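Local coordinates for uncharacterized protein (Bacteroides uniformis, PDB 4JPQ) that is of unknown function but probably binds carbohydrate through a domain of the carbohydrate-binding family 9 type, at residues A[5-10]-A[196-201]. Numbering follows the deposited sequence.
Sequences KSLSVK and LSWSPI
The start of the N-terminal strand 6-11 meets the loop that leaves strand 195-197, and here Lys5 and Leu7 reach the two faces of the Trp198 indole near its rim. Lys5 CB sits over one face, 4.0 Å from the centroid of the Trp198 six-membered ring and 26° off the ring normal, a CH-pi contact. From there the lysine chain runs on extended, with CD 3.7 Å from Trp198 NE1, and brings its ammonium to the tryptophan's own carbonyl: Lys5 NZ gives a hydrogen bond of 2.8 Å to Trp198 O, with the nitrogen tilted 27° from the carbonyl plane. On the opposite face lies Leu7 CD1, toward the rim, while Leu7 CG comes within 3.7 Å of Trp198 CZ2. Consistent with the beta-rich fold of the CBD9-like clan, strand 6-11 runs parallel to both 50-57 and 215-219; Phe53 and Phe183 meet the indole edge-to-face. With OG anti to the backbone N (chi1 -178°), Ser199 presents its hydroxyl oxygen to the incoming chain, and Lys5 N donates to Ser199 OG at 3.2 Å in a nearly straight bond. Within the loop, Ser197 OG donates to Ser199 O at 2.8 Å from above the carbonyl plane rather than on a lone pair, and also pairs with Asn41 ND2, while Asn182 OD1 accepts from Ser199 N.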
loop_
_atom_site.group_PDB
_atom_site.type_symbol
_atom_site.label_atom_id
_atom_site.label_comp_id
_atom_site.label_asym_id
_atom_site.label_seq_id
_atom_site.Cartn_x
_atom_site.Cartn_y
_atom_site.Cartn_z
ATOM N N LYS A 5 -3.362 13.486 -8.313
ATOM C CA LYS A 5 -2.695 12.802 -9.421
ATOM C C LYS A 5 -3.582 11.707 -10.033
ATOM O O LYS A 5 -4.625 11.342 -9.482
ATOM C CB LYS A 5 -1.364 12.181 -8.972
ATOM C CG LYS A 5 -0.265 13.178 -8.631
ATOM C CD LYS A 5 1.018 12.434 -8.273
ATOM C CE LYS A 5 2.171 13.361 -7.951
ATOM N NZ LYS A 5 3.320 12.592 -7.399
ATOM N N SER A 6 -3.141 11.200 -11.186
ATOM C CA SER A 6 -3.832 10.145 -11.907
ATOM C C SER A 6 -2.864 9.036 -12.356
ATOM O O SER A 6 -1.686 9.296 -12.656
ATOM C CB SER A 6 -4.624 10.727 -13.069
ATOM O OG SER A 6 -5.612 11.590 -12.542
ATOM N N LEU A 7 -3.389 7.811 -12.384
ATOM C CA LEU A 7 -2.666 6.618 -12.794
ATOM C C LEU A 7 -3.475 5.688 -13.658
ATOM O O LEU A 7 -4.663 5.484 -13.392
ATOM C CB LEU A 7 -2.236 5.789 -11.577
ATOM C CG LEU A 7 -0.764 5.749 -11.212
ATOM C CD1 LEU A 7 -0.602 4.825 -10.014
ATOM C CD2 LEU A 7 0.094 5.275 -12.390
ATOM N N SER A 8 -2.795 5.087 -14.639
ATOM C CA SER A 8 -3.350 4.038 -15.484
ATOM C C SER A 8 -2.825 2.730 -14.899
ATOM O O SER A 8 -1.611 2.537 -14.780
ATOM C CB SER A 8 -2.900 4.185 -16.933
ATOM O OG SER A 8 -3.390 5.395 -17.463
ATOM N N VAL A 9 -3.750 1.863 -14.496
ATOM C CA VAL A 9 -3.432 0.555 -13.961
ATOM C C VAL A 9 -3.620 -0.390 -15.147
ATOM O O VAL A 9 -4.754 -0.743 -15.486
ATOM C CB VAL A 9 -4.342 0.202 -12.771
ATOM C CG1 VAL A 9 -3.923 -1.125 -12.157
ATOM C CG2 VAL A 9 -4.287 1.304 -11.725
ATOM N N LYS A 10 -2.506 -0.765 -15.786
ATOM C CA LYS A 10 -2.527 -1.658 -16.959
ATOM C C LYS A 10 -2.977 -3.066 -16.568
ATOM O O LYS A 10 -2.720 -3.503 -15.441
ATOM C CB LYS A 10 -1.145 -1.731 -17.634
ATOM C CG LYS A 10 -0.669 -0.462 -18.342
ATOM C CD LYS A 10 -1.358 -0.270 -19.695
ATOM C CE LYS A 10 -0.784 0.888 -20.501
ATOM N NZ LYS A 10 -1.152 2.214 -19.930
ATOM N N LEU A 196 5.553 10.159 3.706
ATOM C CA LEU A 196 5.580 10.348 2.252
ATOM C C LEU A 196 4.303 9.851 1.598
ATOM O O LEU A 196 3.717 8.866 2.050
ATOM C CB LEU A 196 6.777 9.609 1.658
ATOM C CG LEU A 196 8.095 10.374 1.524
ATOM C CD1 LEU A 196 8.467 11.206 2.738
ATOM C CD2 LEU A 196 9.218 9.410 1.163
ATOM N N SER A 197 3.875 10.556 0.550
ATOM C CA SER A 197 2.669 10.192 -0.215
ATOM C C SER A 197 2.914 10.296 -1.718
ATOM O O SER A 197 3.885 10.937 -2.164
ATOM C CB SER A 197 1.479 11.079 0.152
ATOM O OG SER A 197 1.613 12.383 -0.413
ATOM N N TRP A 198 2.017 9.661 -2.478
ATOM C CA TRP A 198 2.062 9.684 -3.935
ATOM C C TRP A 198 1.383 10.962 -4.422
ATOM O O TRP A 198 2.032 11.798 -5.075
ATOM C CB TRP A 198 1.420 8.419 -4.531
ATOM C CG TRP A 198 1.159 8.524 -5.986
ATOM C CD1 TRP A 198 2.082 8.676 -6.986
ATOM C CD2 TRP A 198 -0.114 8.499 -6.613
ATOM N NE1 TRP A 198 1.453 8.744 -8.202
ATOM C CE2 TRP A 198 0.102 8.634 -8.001
ATOM C CE3 TRP A 198 -1.426 8.366 -6.140
ATOM C CZ2 TRP A 198 -0.947 8.642 -8.923
ATOM C CZ3 TRP A 198 -2.472 8.371 -7.058
ATOM C CH2 TRP A 198 -2.221 8.506 -8.439
ATOM N N SER A 199 0.087 11.090 -4.127
ATOM C CA SER A 199 -0.675 12.283 -4.492
ATOM C C SER A 199 -0.589 13.200 -3.275
ATOM O O SER A 199 -0.588 12.675 -2.136
ATOM C CB SER A 199 -2.122 11.965 -4.845
ATOM O OG SER A 199 -2.802 13.144 -5.223
ATOM N N PRO A 200 -0.529 14.550 -3.491
ATOM C CA PRO A 200 -0.333 15.444 -2.337
ATOM C C PRO A 200 -1.526 15.606 -1.396
ATOM O O PRO A 200 -2.672 15.413 -1.804
ATOM C CB PRO A 200 0.042 16.792 -2.982
ATOM C CG PRO A 200 0.480 16.452 -4.363
ATOM C CD PRO A 200 -0.403 15.303 -4.749
ATOM N N ILE A 201 -1.213 15.974 -0.150
ATOM C CA ILE A 201 -2.178 16.180 0.946
ATOM C C ILE A 201 -1.924 17.571 1.520
ATOM O O ILE A 201 -0.770 17.913 1.801
ATOM C CB ILE A 201 -2.012 15.120 2.062
ATOM C CG1 ILE A 201 -2.361 13.724 1.532
ATOM C CG2 ILE A 201 -2.883 15.458 3.273
ATOM C CD1 ILE A 201 -1.916 12.586 2.425
#